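Local coordinates for protein histidinol-phosphatase (Listeria monocytogenes serotype 4b str. H7858, PDB 6NLR) that probably hydrolyses histidinol phosphate to histidinol and phosphate in histidine biosynthesis, using a trinuclear metal centre in a PHP-family fold, at residues F47-A61 / F124-F136. Residues are numbered along the deposited sequence; the frame is centred on the assembly and turned at random. Where two conformers were deposited one is given.
Sequences FMKNTAGDKEAVTTA and FLEGQGGFRSIDF. Unlike the reference sequence in segment 124-136: I134 (reference Leu).
Two nearly straight backbone hydrogen bonds tie T51 and its neighbours to strand 130–133, an edge strand of the mixed sheet: F131 N donates to N50 O (2.9 Å), in the carbonyl plane on a lone pair, and A52 N donates to F131 O (3.0 Å). They make T51–F131 a single beta bridge at the edge of the hairpin 124–133.

Beside this bridge F47, F124 and F131 form an aromatic cluster. With CG anti to the backbone N (chi1 174°), F47 brings CZ and CE1 against two rings: its edge points at the face of F124 in a T-shaped pair, planes at 66°, while CE1 lies over one face of F131, offset toward the rim, 3.3 Å from F131 CG in an oblique pair. At the other end, A57 CB packs on F136 CD1 at 3.7 Å, and the D54 carboxylate and E56 CG approach the same ring obliquely.

Bent at chi2 and chi3, R132 lays one guanidinium face over G53 CA, 3.3 Å from R132 CZ. Q128 O lies in the guanidinium plane and accepts from R132 NH1 (3.0 Å), while NH2 forms a salt bridge with D140; this double grip probably limits rotation of the guanidinium. Segment 47–61 is thus held along an edge of the PHP domain by directional bonds at its loop and apolar packing from the flanking helices.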
ATOM      1  N   PHE A  47      16.698   4.300  -8.961  1.00 29.93           N
ATOM      2  CA  PHE A  47      16.076   3.001  -8.607  1.00 30.13           C
ATOM      3  C   PHE A  47      15.641   2.270  -9.887  1.00 29.58           C
ATOM      4  O   PHE A  47      15.855   1.075 -10.049  1.00 28.32           O
ATOM      5  CB  PHE A  47      14.897   3.239  -7.657  1.00 29.15           C
ATOM      6  CG  PHE A  47      14.132   1.981  -7.378  1.00 27.24           C
ATOM      7  CD1 PHE A  47      14.556   1.105  -6.394  1.00 28.96           C
ATOM      8  CD2 PHE A  47      13.033   1.643  -8.148  1.00 30.30           C
ATOM      9  CE1 PHE A  47      13.879  -0.088  -6.172  1.00 26.51           C
ATOM     10  CE2 PHE A  47      12.353   0.458  -7.914  1.00 28.72           C
ATOM     11  CZ  PHE A  47      12.787  -0.403  -6.940  1.00 25.23           C
HETATM   12  N   MSE A  48      15.059   3.011 -10.820  1.00 30.00           N
HETATM   13  CA  MSE A  48      14.498   2.446 -12.036  1.00 35.42           C
HETATM   14  C   MSE A  48      15.585   1.940 -12.995  1.00 38.22           C
HETATM   15  O   MSE A  48      15.289   1.158 -13.887  1.00 45.49           O
HETATM   16  CB  MSE A  48      13.614   3.497 -12.716  1.00 33.88           C
HETATM   17  CG  MSE A  48      12.307   3.752 -11.975  1.00 36.43           C
HETATM   18 SE   MSE A  48      11.228   5.132 -12.896  1.00 44.80          SE
HETATM   19  CE  MSE A  48       9.708   4.187 -13.664  1.00 56.93           C
ATOM     20  N   LYS A  49      16.847   2.359 -12.822  1.00 36.34           N
ATOM     21  CA  LYS A  49      17.940   1.771 -13.585  1.00 36.32           C
ATOM     22  C   LYS A  49      18.331   0.397 -13.031  1.00 33.20           C
ATOM     23  O   LYS A  49      19.132  -0.279 -13.692  1.00 30.90           O
ATOM     24  CB  LYS A  49      19.211   2.627 -13.524  1.00 36.63           C
ATOM     25  CG  LYS A  49      19.057   4.027 -14.081  1.00 41.31           C
ATOM     26  CD  LYS A  49      20.234   4.916 -13.751  1.00 45.13           C
ATOM     27  CE  LYS A  49      19.953   6.377 -14.041  1.00 46.97           C
ATOM     28  NZ  LYS A  49      21.202   7.157 -13.967  1.00 48.74           N
ATOM     29  N   ASN A  50      17.861   0.027 -11.834  1.00 31.52           N
ATOM     30  CA  ASN A  50      18.431  -1.113 -11.071  1.00 30.87           C
ATOM     31  C   ASN A  50      17.377  -2.203 -10.904  1.00 27.10           C
ATOM     32  O   ASN A  50      17.483  -2.964  -9.936  1.00 27.52           O
ATOM     33  CB  ASN A  50      19.040  -0.641  -9.748  1.00 31.28           C
ATOM     34  CG  ASN A  50      20.347   0.094  -9.981  1.00 36.29           C
ATOM     35  OD1 ASN A  50      21.338  -0.520 -10.363  1.00 38.00           O
ATOM     36  ND2 ASN A  50      20.342   1.403  -9.822  1.00 34.18           N
ATOM     37  N   THR A  51      16.433  -2.291 -11.832  1.00 25.47           N
ATOM     38  CA  THR A  51      15.310  -3.260 -11.773  1.00 25.66           C
ATOM     39  C   THR A  51      15.552  -4.359 -12.800  1.00 26.32           C
ATOM     40  O   THR A  51      16.332  -4.148 -13.736  1.00 28.29           O
ATOM     41  CB  THR A  51      13.940  -2.604 -11.996  1.00 26.33           C
ATOM     42  OG1 THR A  51      13.817  -2.260 -13.377  1.00 28.37           O
ATOM     43  CG2 THR A  51      13.707  -1.406 -11.101  1.00 26.92           C
ATOM     44  N   ALA A  52      14.899  -5.493 -12.592  1.00 24.99           N
ATOM     45  CA  ALA A  52      14.771  -6.583 -13.567  1.00 26.52           C
ATOM     46  C   ALA A  52      13.304  -7.013 -13.540  1.00 26.48           C
ATOM     47  O   ALA A  52      12.481  -6.289 -12.954  1.00 25.56           O
ATOM     48  CB  ALA A  52      15.738  -7.695 -13.230  1.00 28.27           C
ATOM     49  N   GLY A  53      12.980  -8.110 -14.191  1.00 26.48           N
ATOM     50  CA  GLY A  53      11.587  -8.567 -14.283  1.00 26.18           C
ATOM     51  C   GLY A  53      10.818  -7.737 -15.290  1.00 26.01           C
ATOM     52  O   GLY A  53      11.425  -6.910 -16.011  1.00 24.02           O
ATOM     53  N   ASP A  54       9.514  -7.938 -15.336  1.00 26.26           N
ATOM     54  CA  ASP A  54       8.634  -7.296 -16.341  1.00 28.51           C
ATOM     55  C   ASP A  54       8.779  -5.774 -16.225  1.00 26.93           C
ATOM     56  O   ASP A  54       8.444  -5.247 -15.189  1.00 26.36           O
ATOM     57  CB  ASP A  54       7.210  -7.802 -16.160  1.00 31.44           C
ATOM     58  CG  ASP A  54       6.342  -7.510 -17.364  1.00 33.48           C
ATOM     59  OD1 ASP A  54       6.314  -6.338 -17.767  1.00 36.25           O
ATOM     60  OD2 ASP A  54       5.711  -8.443 -17.873  1.00 38.02           O
ATOM     61  N   LYS A  55       9.302  -5.106 -17.258  1.00 28.78           N
ATOM     62  CA  LYS A  55       9.502  -3.627 -17.296  1.00 28.40           C
ATOM     63  C   LYS A  55       8.181  -2.904 -16.976  1.00 28.07           C
ATOM     64  O   LYS A  55       8.212  -1.837 -16.383  1.00 25.91           O
ATOM     65  CB  LYS A  55      10.062  -3.199 -18.653  1.00 29.79           C
ATOM     66  CG  LYS A  55      11.518  -3.602 -18.866  1.00 31.61           C
ATOM     67  CD  LYS A  55      12.001  -3.397 -20.250  1.00 32.83           C
ATOM     68  CE  LYS A  55      13.397  -3.954 -20.426  1.00 34.38           C
ATOM     69  NZ  LYS A  55      13.878  -3.735 -21.803  1.00 36.14           N
ATOM     70  N   GLU A  56       7.042  -3.476 -17.345  1.00 28.70           N
ATOM     71  CA  GLU A  56       5.710  -2.848 -17.121  1.00 32.51           C
ATOM     72  C   GLU A  56       5.475  -2.618 -15.625  1.00 28.57           C
ATOM     73  O   GLU A  56       4.833  -1.618 -15.269  1.00 28.22           O
ATOM     74  CB  GLU A  56       4.629  -3.724 -17.753  1.00 39.01           C
ATOM     75  CG  GLU A  56       3.220  -3.168 -17.631  1.00 46.08           C
ATOM     76  CD  GLU A  56       2.188  -3.977 -18.432  1.00 55.45           C
ATOM     77  OE1 GLU A  56       2.566  -4.535 -19.497  1.00 58.87           O
ATOM     78  OE2 GLU A  56       1.016  -4.080 -17.982  1.00 52.76           O
ATOM     79  N   ALA A  57       6.005  -3.467 -14.750  1.00 26.42           N
ATOM     80  CA  ALA A  57       5.860  -3.280 -13.288  1.00 29.09           C
ATOM     81  C   ALA A  57       6.505  -1.950 -12.890  1.00 30.30           C
ATOM     82  O   ALA A  57       6.101  -1.381 -11.905  1.00 29.81           O
ATOM     83  CB  ALA A  57       6.481  -4.435 -12.548  1.00 27.54           C
ATOM     84  N   VAL A  58       7.510  -1.494 -13.635  1.00 27.44           N
ATOM     85  CA  VAL A  58       8.285  -0.277 -13.281  1.00 26.59           C
ATOM     86  C   VAL A  58       7.733   0.906 -14.073  1.00 29.26           C
ATOM     87  O   VAL A  58       7.481   1.937 -13.446  1.00 28.88           O
ATOM     88  CB  VAL A  58       9.783  -0.498 -13.563  1.00 27.20           C
ATOM     89  CG1 VAL A  58      10.592   0.749 -13.242  1.00 26.50           C
ATOM     90  CG2 VAL A  58      10.303  -1.714 -12.806  1.00 30.05           C
ATOM     91  N   THR A  59       7.543   0.773 -15.397  1.00 29.03           N
ATOM     92  CA  THR A  59       7.108   1.909 -16.265  1.00 30.92           C
ATOM     93  C   THR A  59       5.706   2.364 -15.862  1.00 30.82           C
ATOM     94  O   THR A  59       5.384   3.529 -16.007  1.00 32.38           O
ATOM     95  CB  THR A  59       7.105   1.560 -17.757  1.00 32.70           C
ATOM     96  OG1 THR A  59       6.255   0.426 -17.893  1.00 34.20           O
ATOM     97  CG2 THR A  59       8.476   1.250 -18.317  1.00 34.49           C
ATOM     98  N   THR A  60       4.907   1.448 -15.341  1.00 32.86           N
ATOM     99  CA  THR A  60       3.453   1.600 -15.077  1.00 32.35           C
ATOM    100  C   THR A  60       3.232   1.885 -13.583  1.00 31.61           C
ATOM    101  O   THR A  60       2.086   2.174 -13.212  1.00 29.25           O
ATOM    102  CB  THR A  60       2.853   0.314 -15.664  1.00 33.15           C
ATOM    103  OG1 THR A  60       2.172   0.651 -16.870  1.00 39.98           O
ATOM    104  CG2 THR A  60       2.054  -0.498 -14.697  1.00 33.52           C
ATOM    105  N   ALA A  61       4.287   1.816 -12.755  1.00 30.33           N
ATOM    106  CA  ALA A  61       4.177   1.877 -11.279  1.00 31.36           C
ATOM    107  C   ALA A  61       3.568   3.213 -10.844  1.00 29.48           C
ATOM    108  O   ALA A  61       2.755   3.217  -9.911  1.00 31.21           O
ATOM    109  CB  ALA A  61       5.527   1.662 -10.636  1.00 30.31           C
ATOM    110  N   PHE A 124       8.656  -3.481  -3.782  1.00 21.14           N
ATOM    111  CA  PHE A 124       9.858  -3.982  -4.489  1.00 22.21           C
ATOM    112  C   PHE A 124      10.856  -4.540  -3.471  1.00 22.22           C
ATOM    113  O   PHE A 124      11.081  -3.922  -2.413  1.00 22.17           O
ATOM    114  CB  PHE A 124      10.522  -2.867  -5.294  1.00 24.63           C
ATOM    115  CG  PHE A 124       9.696  -2.312  -6.426  1.00 25.11           C
ATOM    116  CD1 PHE A 124       9.692  -2.931  -7.664  1.00 25.17           C
ATOM    117  CD2 PHE A 124       8.962  -1.141  -6.257  1.00 24.72           C
ATOM    118  CE1 PHE A 124       8.948  -2.399  -8.709  1.00 26.71           C
ATOM    119  CE2 PHE A 124       8.204  -0.626  -7.292  1.00 25.12           C
ATOM    120  CZ  PHE A 124       8.196  -1.259  -8.512  1.00 26.81           C
ATOM    121  N   LEU A 125      11.439  -5.685  -3.797  1.00 22.98           N
ATOM    122  CA  LEU A 125      12.559  -6.303  -3.050  1.00 22.59           C
ATOM    123  C   LEU A 125      13.691  -6.580  -4.018  1.00 21.37           C
ATOM    124  O   LEU A 125      13.434  -6.744  -5.221  1.00 22.34           O
ATOM    125  CB  LEU A 125      12.111  -7.655  -2.489  1.00 22.66           C
ATOM    126  CG  LEU A 125      11.272  -7.635  -1.238  1.00 26.30           C
ATOM    127  CD1 LEU A 125      10.869  -9.069  -0.897  1.00 23.85           C
ATOM    128  CD2 LEU A 125      12.043  -6.978  -0.107  1.00 27.85           C
ATOM    129  N   GLU A 126      14.900  -6.685  -3.486  0.51 20.99           N
ATOM    130  CA  GLU A 126      16.047  -7.240  -4.241  0.51 23.01           C
ATOM    131  C   GLU A 126      15.666  -8.650  -4.701  0.51 22.19           C
ATOM    132  O   GLU A 126      15.162  -9.440  -3.865  0.51 21.88           O
ATOM    133  CB  GLU A 126      17.317  -7.256  -3.391  0.51 23.00           C
ATOM    134  CG  GLU A 126      18.323  -8.256  -3.908  0.51 24.50           C
ATOM    135  CD  GLU A 126      19.760  -7.997  -3.524  0.51 25.13           C
ATOM    136  OE1 GLU A 126      19.983  -7.166  -2.599  0.51 28.13           O
ATOM    137  OE2 GLU A 126      20.637  -8.615  -4.151  0.51 22.69           O
ATOM    138  N   GLY A 127      15.896  -8.950  -5.972  1.00 21.30           N
ATOM    139  CA  GLY A 127      15.620 -10.279  -6.527  1.00 21.84           C
ATOM    140  C   GLY A 127      16.557 -10.593  -7.658  1.00 22.42           C
ATOM    141  O   GLY A 127      17.650  -9.989  -7.739  1.00 23.16           O
ATOM    142  N   GLN A 128      16.136 -11.509  -8.519  1.00 23.23           N
ATOM    143  CA  GLN A 128      16.975 -12.046  -9.609  1.00 24.13           C
ATOM    144  C   GLN A 128      17.189 -10.909 -10.608  1.00 24.93           C
ATOM    145  O   GLN A 128      16.180 -10.451 -11.210  1.00 24.32           O
ATOM    146  CB  GLN A 128      16.294 -13.269 -10.210  1.00 23.43           C
ATOM    147  CG  GLN A 128      17.168 -14.041 -11.182  1.00 25.09           C
ATOM    148  CD  GLN A 128      18.403 -14.646 -10.563  1.00 26.67           C
ATOM    149  OE1 GLN A 128      19.459 -14.695 -11.193  1.00 29.23           O
ATOM    150  NE2 GLN A 128      18.287 -15.131  -9.343  1.00 22.83           N
ATOM    151  N   GLY A 129      18.436 -10.447 -10.743  1.00 24.49           N
ATOM    152  CA  GLY A 129      18.843  -9.469 -11.770  1.00 24.83           C
ATOM    153  C   GLY A 129      18.710  -8.031 -11.312  1.00 24.57           C
ATOM    154  O   GLY A 129      19.067  -7.135 -12.106  1.00 25.68           O
ATOM    155  N   GLY A 130      18.195  -7.791 -10.095  1.00 24.43           N
ATOM    156  CA  GLY A 130      18.013  -6.441  -9.534  1.00 22.69           C
ATOM    157  C   GLY A 130      16.731  -6.376  -8.738  1.00 24.15           C
ATOM    158  O   GLY A 130      16.228  -7.459  -8.320  1.00 23.81           O
ATOM    159  N   PHE A 131      16.173  -5.178  -8.565  1.00 23.66           N
ATOM    160  CA  PHE A 131      14.909  -5.005  -7.809  1.00 24.30           C
ATOM    161  C   PHE A 131      13.773  -5.634  -8.617  1.00 22.16           C
ATOM    162  O   PHE A 131      13.760  -5.537  -9.860  1.00 21.41           O
ATOM    163  CB  PHE A 131      14.638  -3.538  -7.478  1.00 28.46           C
ATOM    164  CG  PHE A 131      15.463  -3.030  -6.331  1.00 33.24           C
ATOM    165  CD1 PHE A 131      15.150  -3.397  -5.029  1.00 36.42           C
ATOM    166  CD2 PHE A 131      16.546  -2.194  -6.557  1.00 39.00           C
ATOM    167  CE1 PHE A 131      15.900  -2.927  -3.969  1.00 42.19           C
ATOM    168  CE2 PHE A 131      17.309  -1.737  -5.492  1.00 41.49           C
ATOM    169  CZ  PHE A 131      16.991  -2.119  -4.206  1.00 41.80           C
ATOM    170  N   ARG A 132      12.882  -6.299  -7.900  1.00 19.26           N
ATOM    171  CA  ARG A 132      11.774  -7.093  -8.463  1.00 19.78           C
ATOM    172  C   ARG A 132      10.484  -6.725  -7.733  1.00 19.98           C
ATOM    173  O   ARG A 132      10.518  -6.312  -6.556  1.00 20.68           O
ATOM    174  CB  ARG A 132      12.053  -8.590  -8.334  1.00 20.44           C
ATOM    175  CG  ARG A 132      13.277  -9.083  -9.079  1.00 20.12           C
ATOM    176  CD  ARG A 132      13.206  -8.881 -10.574  1.00 21.40           C
ATOM    177  NE  ARG A 132      12.125  -9.657 -11.164  1.00 20.83           N
ATOM    178  CZ  ARG A 132      12.274 -10.747 -11.901  1.00 21.30           C
ATOM    179  NH1 ARG A 132      13.472 -11.259 -12.160  1.00 24.12           N
ATOM    180  NH2 ARG A 132      11.199 -11.349 -12.375  1.00 20.82           N
ATOM    181  N   SER A 133       9.381  -6.841  -8.446  1.00 20.83           N
ATOM    182  CA  SER A 133       8.040  -6.475  -7.942  1.00 21.27           C
ATOM    183  C   SER A 133       7.477  -7.621  -7.100  1.00 20.09           C
ATOM    184  O   SER A 133       7.524  -8.769  -7.542  1.00 21.77           O
ATOM    185  CB  SER A 133       7.133  -6.152  -9.093  1.00 22.04           C
ATOM    186  OG  SER A 133       5.809  -5.931  -8.628  1.00 19.46           O
ATOM    187  N   ILE A 134       6.889  -7.280  -5.960  1.00 21.09           N
ATOM    188  CA  ILE A 134       6.147  -8.197  -5.056  1.00 21.98           C
ATOM    189  C   ILE A 134       4.764  -8.486  -5.657  1.00 22.90           C
ATOM    190  O   ILE A 134       4.250  -9.596  -5.422  1.00 21.17           O
ATOM    191  CB  ILE A 134       6.035  -7.564  -3.655  1.00 22.97           C
ATOM    192  CG1 ILE A 134       7.412  -7.459  -2.999  1.00 25.62           C
ATOM    193  CG2 ILE A 134       5.034  -8.319  -2.787  1.00 23.57           C
ATOM    194  CD1 ILE A 134       7.488  -6.431  -1.895  1.00 24.69           C
ATOM    195  N   ASP A 135       4.180  -7.544  -6.407  1.00 21.59           N
ATOM    196  CA  ASP A 135       2.708  -7.557  -6.649  1.00 26.33           C
ATOM    197  C   ASP A 135       2.336  -7.467  -8.138  1.00 24.54           C
ATOM    198  O   ASP A 135       1.159  -7.316  -8.408  1.00 26.82           O
ATOM    199  CB  ASP A 135       2.021  -6.453  -5.830  1.00 28.07           C
ATOM    200  CG  ASP A 135       2.425  -5.033  -6.183  1.00 28.96           C
ATOM    201  OD1 ASP A 135       3.377  -4.860  -6.945  1.00 34.76           O
ATOM    202  OD2 ASP A 135       1.780  -4.106  -5.688  1.00 35.64           O
ATOM    203  N   PHE A 136       3.267  -7.616  -9.081  1.00 23.95           N
ATOM    204  CA  PHE A 136       2.920  -7.475 -10.513  1.00 22.70           C
ATOM    205  C   PHE A 136       2.164  -8.723 -10.994  1.00 23.74           C
ATOM    206  O   PHE A 136       1.088  -8.598 -11.555  1.00 24.28           O
ATOM    207  CB  PHE A 136       4.146  -7.163 -11.370  1.00 23.31           C
ATOM    208  CG  PHE A 136       3.775  -6.958 -12.817  1.00 25.68           C
ATOM    209  CD1 PHE A 136       3.121  -5.799 -13.227  1.00 27.77           C
ATOM    210  CD2 PHE A 136       4.008  -7.956 -13.750  1.00 26.19           C
ATOM    211  CE1 PHE A 136       2.741  -5.642 -14.554  1.00 29.39           C
ATOM    212  CE2 PHE A 136       3.590  -7.811 -15.067  1.00 28.20           C
ATOM    213  CZ  PHE A 136       2.976  -6.654 -15.469  1.00 28.17           C
TER